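Local coordinates for ulvan Lyase-PL25 (PDB 5UAM), which cleaves ulvan, the sulfated cell-wall polysaccharide of green seaweeds, as a beta-propeller lyase of polysaccharide lyase family 25, at residues 238-243 with 256-261; 217-222 with 286-291. One frame throughout, in Å; residues are numbered along the deposited sequence.

Interaction 1 (238-243 with 256-261); sequences DYHVCW and TERHDV. With ZN (zinc ion), chain D; EDO (1,2-ethanediol), chain M; EDO (1,2-ethanediol), chain H.
The carbonyl oxygen of Glu257 is gripped by two donors of the 238-243 strand. The imidazole of His240 gives the stronger bond, ND1 to Glu257 O at 2.8 Å, with the oxygen close to the ring plane but the nitrogen standing above the carbonyl plane; the backbone N of Val241 adds a weak bond at 3.1 Å. The ND1 bond helps fix the rotation of the imidazole, whose other nitrogen, NE2, binds the zinc ion at 2.0 Å. Cys242 SG is the second ligand from this strand, and His184 and His254 complete the structural site. The Glu257 carbonyl is thus a second-shell group that orients a first-shell histidine. Strand 232-243 pairs antiparallel with strand 258-267 in the beta-propeller, Glu257 lying just before the second; Tyr239 and His259 form a hydrogen-bonded pair and His240 and Arg258 a non-hydrogen-bonded one. On the side of the sheet that carries His240, the Arg258 guanidinium meets Asp238 side-on: NE reaches OD2 of Asp238 at 2.8 Å, and NH2 meets the syn lone pair of OD1. The planes are 48° apart, so this two-nitrogen salt bridge is twisted; Asp238 OD2 also bonds Thr304. A bend at chi3 (64°) turns the arginine's end toward the carboxylate. Arg258 also makes a cation-pi contact with Tyr222, which probably binds substrate. Replacing Arg258 with a leucine would probably leave the buried Asp238 carboxylate without its countercharge and Tyr222 without its cation-pi partner. The Glu257 carboxylate serves two rings: Trp243 NE1 approaches OE1 of Glu257 from above the carboxylate plane (3.0 Å), while His259 NE2 reaches the anti lone pair of Glu257 OE2 at 2.7 Å, nearly straight at 167°. Beside the carboxylate, Val241 CG2 lies at the edge of the His259 ring, 4.0 Å from CD2.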
loop_
_atom_site.group_PDB
_atom_site.type_symbol
_atom_site.label_atom_id
_atom_site.label_comp_id
_atom_site.label_asym_id
_atom_site.label_seq_id
_atom_site.Cartn_x
_atom_site.Cartn_y
_atom_site.Cartn_z
ATOM N N ASP A 238 11.519 1.023 -4.410
ATOM C CA ASP A 238 12.312 2.070 -5.052
ATOM C C ASP A 238 13.217 2.742 -4.028
ATOM O O ASP A 238 13.072 2.569 -2.813
ATOM C CB ASP A 238 11.475 3.078 -5.887
ATOM C CG ASP A 238 10.497 3.939 -5.071
ATOM O OD1 ASP A 238 10.026 3.543 -3.998
ATOM O OD2 ASP A 238 10.156 5.048 -5.566
ATOM N N TYR A 239 14.190 3.478 -4.554
ATOM C CA TYR A 239 15.227 4.116 -3.751
ATOM C C TYR A 239 14.974 5.612 -3.620
ATOM O O TYR A 239 14.730 6.291 -4.620
ATOM C CB TYR A 239 16.591 3.874 -4.379
ATOM C CG TYR A 239 17.721 4.592 -3.676
ATOM C CD1 TYR A 239 18.270 4.085 -2.520
ATOM C CD2 TYR A 239 18.266 5.755 -4.205
ATOM C CE1 TYR A 239 19.308 4.731 -1.887
ATOM C CE2 TYR A 239 19.314 6.413 -3.575
ATOM C CZ TYR A 239 19.835 5.885 -2.416
ATOM O OH TYR A 239 20.873 6.536 -1.800
ATOM N N HIS A 240 15.054 6.115 -2.394
ATOM C CA HIS A 240 14.929 7.538 -2.093
ATOM C C HIS A 240 16.322 8.106 -1.808
ATOM O O HIS A 240 17.016 7.644 -0.891
ATOM C CB HIS A 240 13.981 7.722 -0.902
ATOM C CG HIS A 240 13.958 9.105 -0.330
ATOM N ND1 HIS A 240 13.826 10.238 -1.104
ATOM C CD2 HIS A 240 14.030 9.532 0.951
ATOM C CE1 HIS A 240 13.832 11.305 -0.321
ATOM N NE2 HIS A 240 13.941 10.903 0.934
ATOM N N VAL A 241 16.735 9.080 -2.619
ATOM C CA VAL A 241 17.930 9.883 -2.356
ATOM C C VAL A 241 17.521 10.882 -1.283
ATOM O O VAL A 241 16.867 11.883 -1.582
ATOM C CB VAL A 241 18.422 10.619 -3.607
ATOM C CG1 VAL A 241 19.799 11.241 -3.330
ATOM C CG2 VAL A 241 18.425 9.724 -4.849
ATOM N N CYS A 242 17.898 10.629 -0.037
ATOM C CA CYS A 242 17.428 11.446 1.074
ATOM C C CYS A 242 18.499 12.493 1.373
ATOM O O CYS A 242 19.429 12.280 2.158
ATOM C CB CYS A 242 17.081 10.574 2.273
ATOM S SG CYS A 242 16.276 11.505 3.588
ATOM N N TRP A 243 18.354 13.653 0.741
ATOM C CA TRP A 243 19.384 14.681 0.760
ATOM C C TRP A 243 19.428 15.406 2.099
ATOM O O TRP A 243 18.387 15.677 2.708
ATOM C CB TRP A 243 19.091 15.722 -0.322
ATOM C CG TRP A 243 19.346 15.266 -1.728
ATOM C CD1 TRP A 243 18.414 14.853 -2.649
ATOM C CD2 TRP A 243 20.615 15.188 -2.380
ATOM N NE1 TRP A 243 19.036 14.535 -3.835
ATOM C CE2 TRP A 243 20.385 14.727 -3.693
ATOM C CE3 TRP A 243 21.926 15.461 -1.983
ATOM C CZ2 TRP A 243 21.422 14.547 -4.613
ATOM C CZ3 TRP A 243 22.952 15.281 -2.903
ATOM C CH2 TRP A 243 22.693 14.810 -4.191
ATOM N N THR A 256 11.454 14.822 -2.466
ATOM C CA THR A 256 10.954 13.453 -2.514
ATOM C C THR A 256 11.640 12.613 -3.586
ATOM O O THR A 256 11.094 11.583 -3.993
ATOM C CB THR A 256 9.440 13.423 -2.761
ATOM O OG1 THR A 256 9.154 14.002 -4.036
ATOM C CG2 THR A 256 8.700 14.188 -1.687
ATOM N N GLU A 257 12.828 13.019 -4.039
ATOM C CA GLU A 257 13.517 12.330 -5.125
ATOM C C GLU A 257 13.636 10.838 -4.866
ATOM O O GLU A 257 14.231 10.410 -3.872
ATOM C CB GLU A 257 14.912 12.935 -5.301
ATOM C CG GLU A 257 15.637 12.367 -6.510
ATOM C CD GLU A 257 16.986 13.008 -6.789
ATOM O OE1 GLU A 257 17.296 14.083 -6.216
ATOM O OE2 GLU A 257 17.732 12.449 -7.627
ATOM N N ARG A 258 13.091 10.043 -5.784
ATOM C CA ARG A 258 13.194 8.594 -5.750
ATOM C C ARG A 258 13.460 8.131 -7.170
ATOM O O ARG A 258 13.041 8.780 -8.126
ATOM C CB ARG A 258 11.892 7.946 -5.247
ATOM C CG ARG A 258 11.535 8.332 -3.816
ATOM C CD ARG A 258 10.029 8.312 -3.535
ATOM N NE ARG A 258 9.442 6.979 -3.646
ATOM C CZ ARG A 258 8.317 6.589 -3.048
ATOM N NH1 ARG A 258 7.630 7.419 -2.285
ATOM N NH2 ARG A 258 7.912 5.334 -3.206
ATOM N N HIS A 259 14.168 7.010 -7.313
ATOM C CA HIS A 259 14.421 6.448 -8.629
ATOM C C HIS A 259 14.388 4.932 -8.570
ATOM O O HIS A 259 14.624 4.322 -7.525
ATOM C CB HIS A 259 15.801 6.803 -9.162
ATOM C CG HIS A 259 16.072 8.265 -9.207
ATOM N ND1 HIS A 259 15.492 9.104 -10.132
ATOM C CD2 HIS A 259 16.874 9.038 -8.439
ATOM C CE1 HIS A 259 15.906 10.341 -9.915
ATOM N NE2 HIS A 259 16.748 10.324 -8.895
ATOM N N ASP A 260 14.153 4.354 -9.747
ATOM C CA ASP A 260 14.394 2.944 -10.062
ATOM C C ASP A 260 13.410 2.022 -9.362
ATOM O O ASP A 260 12.580 2.460 -8.556
ATOM C CB ASP A 260 15.850 2.552 -9.760
ATOM C CG ASP A 260 16.854 3.448 -10.473
ATOM O OD1 ASP A 260 16.538 4.030 -11.542
ATOM O OD2 ASP A 260 17.999 3.574 -9.966
ATOM N N VAL A 261 13.438 0.743 -9.720
ATOM C CA VAL A 261 12.639 -0.248 -9.015
ATOM C C VAL A 261 13.429 -1.542 -8.949
ATOM O O VAL A 261 14.140 -1.899 -9.892
ATOM C CB VAL A 261 11.208 -0.401 -9.605
ATOM C CG1 VAL A 261 11.215 -1.092 -10.952
ATOM C CG2 VAL A 261 10.294 -1.129 -8.627
HETATM ZN ZN ZN D . 14.222 11.929 2.677
HETATM C C1 EDO M . 4.769 5.514 0.097
HETATM O O1 EDO M . 5.556 6.601 -0.391
HETATM C C2 EDO M . 4.549 4.570 -1.058
HETATM O O2 EDO M . 5.767 4.035 -1.545
HETATM C C1 EDO H . 5.572 11.541 -4.535
HETATM O O1 EDO H . 4.809 11.232 -5.721
HETATM C C2 EDO H . 7.070 11.268 -4.732
HETATM O O2 EDO H . 7.684 12.286 -5.552
#

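Interaction 2 (217-222 with 286-291); sequences AVDSWY and TREVAD. With PO4 (phosphate ion), chain E; EDO (1,2-ethanediol), chain L.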
loop_
_atom_site.group_PDB
_atom_site.type_symbol
_atom_site.label_atom_id
_atom_site.label_comp_id
_atom_site.label_asym_id
_atom_site.label_seq_id
_atom_site.Cartn_x
_atom_site.Cartn_y
_atom_site.Cartn_z
ATOM N N ALA A 217 23.898 12.710 1.395
ATOM C CA ALA A 217 22.564 12.134 1.429
ATOM C C ALA A 217 22.635 10.800 2.153
ATOM O O ALA A 217 23.718 10.263 2.413
ATOM C CB ALA A 217 22.011 11.947 0.014
ATOM N N VAL A 218 21.459 10.270 2.469
ATOM C CA VAL A 218 21.305 9.006 3.179
ATOM C C VAL A 218 20.510 8.065 2.287
ATOM O O VAL A 218 19.549 8.482 1.627
ATOM C CB VAL A 218 20.588 9.234 4.529
ATOM C CG1 VAL A 218 20.227 7.916 5.208
ATOM C CG2 VAL A 218 21.457 10.083 5.440
ATOM N N ASP A 219 20.927 6.798 2.241
ATOM C CA ASP A 219 20.141 5.783 1.555
ATOM C C ASP A 219 18.811 5.600 2.283
ATOM O O ASP A 219 18.777 5.394 3.498
ATOM C CB ASP A 219 20.856 4.429 1.549
ATOM C CG ASP A 219 22.129 4.399 0.720
ATOM O OD1 ASP A 219 22.329 5.206 -0.221
ATOM O OD2 ASP A 219 22.943 3.497 1.017
ATOM N N SER A 220 17.720 5.644 1.527
ATOM C CA SER A 220 16.367 5.517 2.043
ATOM C C SER A 220 15.558 4.748 1.012
ATOM O O SER A 220 15.938 4.674 -0.159
ATOM C CB SER A 220 15.804 6.920 2.293
ATOM O OG SER A 220 14.532 6.923 2.896
ATOM N N TRP A 221 14.435 4.169 1.451
ATOM C CA TRP A 221 13.722 3.208 0.614
ATOM C C TRP A 221 12.213 3.318 0.783
ATOM O O TRP A 221 11.716 3.794 1.799
ATOM C CB TRP A 221 14.096 1.778 1.007
ATOM C CG TRP A 221 15.557 1.487 0.926
ATOM C CD1 TRP A 221 16.480 1.499 1.960
ATOM C CD2 TRP A 221 16.281 1.104 -0.248
ATOM N NE1 TRP A 221 17.715 1.148 1.482
ATOM C CE2 TRP A 221 17.624 0.904 0.132
ATOM C CE3 TRP A 221 15.921 0.905 -1.586
ATOM C CZ2 TRP A 221 18.603 0.514 -0.778
ATOM C CZ3 TRP A 221 16.894 0.528 -2.492
ATOM C CH2 TRP A 221 18.221 0.334 -2.088
ATOM N N TYR A 222 11.502 2.773 -0.211
ATOM C CA TYR A 222 10.066 2.524 -0.092
ATOM C C TYR A 222 9.778 1.150 -0.678
ATOM O O TYR A 222 10.167 0.863 -1.814
ATOM C CB TYR A 222 9.249 3.580 -0.852
ATOM C CG TYR A 222 9.323 4.947 -0.216
ATOM C CD1 TYR A 222 10.339 5.834 -0.574
ATOM C CD2 TYR A 222 8.406 5.361 0.737
ATOM C CE1 TYR A 222 10.441 7.083 0.015
ATOM C CE2 TYR A 222 8.494 6.591 1.329
ATOM C CZ TYR A 222 9.505 7.481 0.941
ATOM O OH TYR A 222 9.607 8.719 1.529
ATOM N N THR A 286 21.795 -3.539 1.160
ATOM C CA THR A 286 22.267 -2.178 0.958
ATOM C C THR A 286 22.024 -1.739 -0.480
ATOM O O THR A 286 21.823 -2.551 -1.381
ATOM C CB THR A 286 23.764 -2.111 1.207
ATOM O OG1 THR A 286 24.402 -2.985 0.270
ATOM C CG2 THR A 286 24.107 -2.534 2.630
ATOM N N ARG A 287 22.123 -0.431 -0.696
ATOM C CA ARG A 287 22.006 0.103 -2.048
ATOM C C ARG A 287 23.018 -0.549 -2.985
ATOM O O ARG A 287 22.692 -0.883 -4.127
ATOM C CB ARG A 287 22.187 1.621 -2.029
ATOM C CG ARG A 287 21.940 2.282 -3.402
ATOM C CD ARG A 287 22.464 3.698 -3.434
ATOM N NE ARG A 287 23.849 3.751 -3.882
ATOM C CZ ARG A 287 24.913 3.955 -3.104
ATOM N NH1 ARG A 287 24.809 4.135 -1.783
ATOM N NH2 ARG A 287 26.113 3.979 -3.663
ATOM N N GLU A 288 24.246 -0.763 -2.515
ATOM C CA GLU A 288 25.278 -1.317 -3.384
ATOM C C GLU A 288 24.935 -2.740 -3.798
ATOM O O GLU A 288 25.112 -3.118 -4.961
ATOM C CB GLU A 288 26.628 -1.258 -2.667
ATOM C CG GLU A 288 27.156 0.167 -2.488
ATOM C CD GLU A 288 26.742 0.844 -1.181
ATOM O OE1 GLU A 288 25.774 0.414 -0.530
ATOM O OE2 GLU A 288 27.443 1.807 -0.785
ATOM N N VAL A 289 24.448 -3.548 -2.862
ATOM C CA VAL A 289 24.039 -4.897 -3.215
ATOM C C VAL A 289 22.806 -4.868 -4.097
ATOM O O VAL A 289 22.685 -5.667 -5.033
ATOM C CB VAL A 289 23.811 -5.727 -1.944
ATOM C CG1 VAL A 289 23.071 -7.046 -2.279
ATOM C CG2 VAL A 289 25.154 -5.972 -1.262
ATOM N N ALA A 290 21.847 -3.988 -3.789
ATOM C CA ALA A 290 20.635 -3.916 -4.595
ATOM C C ALA A 290 20.957 -3.553 -6.044
ATOM O O ALA A 290 20.424 -4.158 -6.984
ATOM C CB ALA A 290 19.658 -2.904 -3.990
ATOM N N ASP A 291 21.800 -2.544 -6.247
ATOM C CA ASP A 291 22.169 -2.174 -7.612
ATOM C C ASP A 291 22.841 -3.319 -8.353
ATOM O O ASP A 291 22.706 -3.427 -9.575
ATOM C CB ASP A 291 23.091 -0.948 -7.612
ATOM C CG ASP A 291 22.341 0.354 -7.373
ATOM O OD1 ASP A 291 21.090 0.347 -7.337
ATOM O OD2 ASP A 291 22.996 1.399 -7.201
HETATM P P PO4 E . 7.097 10.034 4.020
HETATM O O1 PO4 E . 7.817 11.350 3.806
HETATM O O2 PO4 E . 7.874 8.922 3.446
HETATM O O3 PO4 E . 5.781 10.180 3.294
HETATM O O4 PO4 E . 6.931 9.833 5.523
HETATM C C1 EDO L . 20.524 -6.252 -11.445
HETATM O O1 EDO L . 19.544 -6.275 -12.509
HETATM C C2 EDO L . 21.843 -5.683 -11.943
HETATM O O2 EDO L . 21.681 -4.286 -12.209
HETATM O O HOH W 1 21.852 1.050 1.772
#
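Asp219 meets Arg287 through its carboxylate, the syn lone pair of OD1 receiving NH1 of Arg287 at 3.1 Å; a weak bond runs from the same nitrogen to OD2. The two side chains cross at about a right angle, with their flat groups 61° apart. The arginine gets there by a bend at chi3 (90°). A water joins Asp219 OD2, to which it donates at 2.8 Å, to the backbone N of Arg287 in the first turn of the helix. Tyr239 also bonds OD1, and Lys210 bridges OD2 and Glu288, which probably eases the like charges of Asp219 and Glu288. Two residues on, Trp221 points its six-membered ring at the helix start: CZ2 lies 3.6 Å from Arg287 N, which sits at the ring edge, and CH2 packs 4.0 Å from CB of Ala290. At the end of the segment, Tyr222 OH donates at 2.6 Å to O2 of a phosphate, probably from crystallisation, that lies among His99, His119, Arg180 and His184, residues probably concerned with substrate binding or catalysis. Thr286 is the N-cap, its OG1 accepting from Val289 N at 3.2 Å, and the short helix it starts packs against a propeller strand.

In the fold
After the earlier strands, the chain coming from the N terminus reaches strand 217-227, which carries one half of interaction 2, then returns along strand 232-243 into interaction 1. Twelve residues without helix or strand follow, and segment 256-261 closes that short loop; one of them, His254, reaches back to the zinc ion. The chain continues through strand 258-267 and two short strands before helix 287-293 closes the 63-residue loop of interaction 2, within which interaction 1 lies entirely. Strands 217-227 and 232-243 are sheet neighbours, so the contacts touch directly: His240 N lies 2.8 Å from Ser220 O, a probable hydrogen bond. Together they tie three consecutive antiparallel strands to the helix.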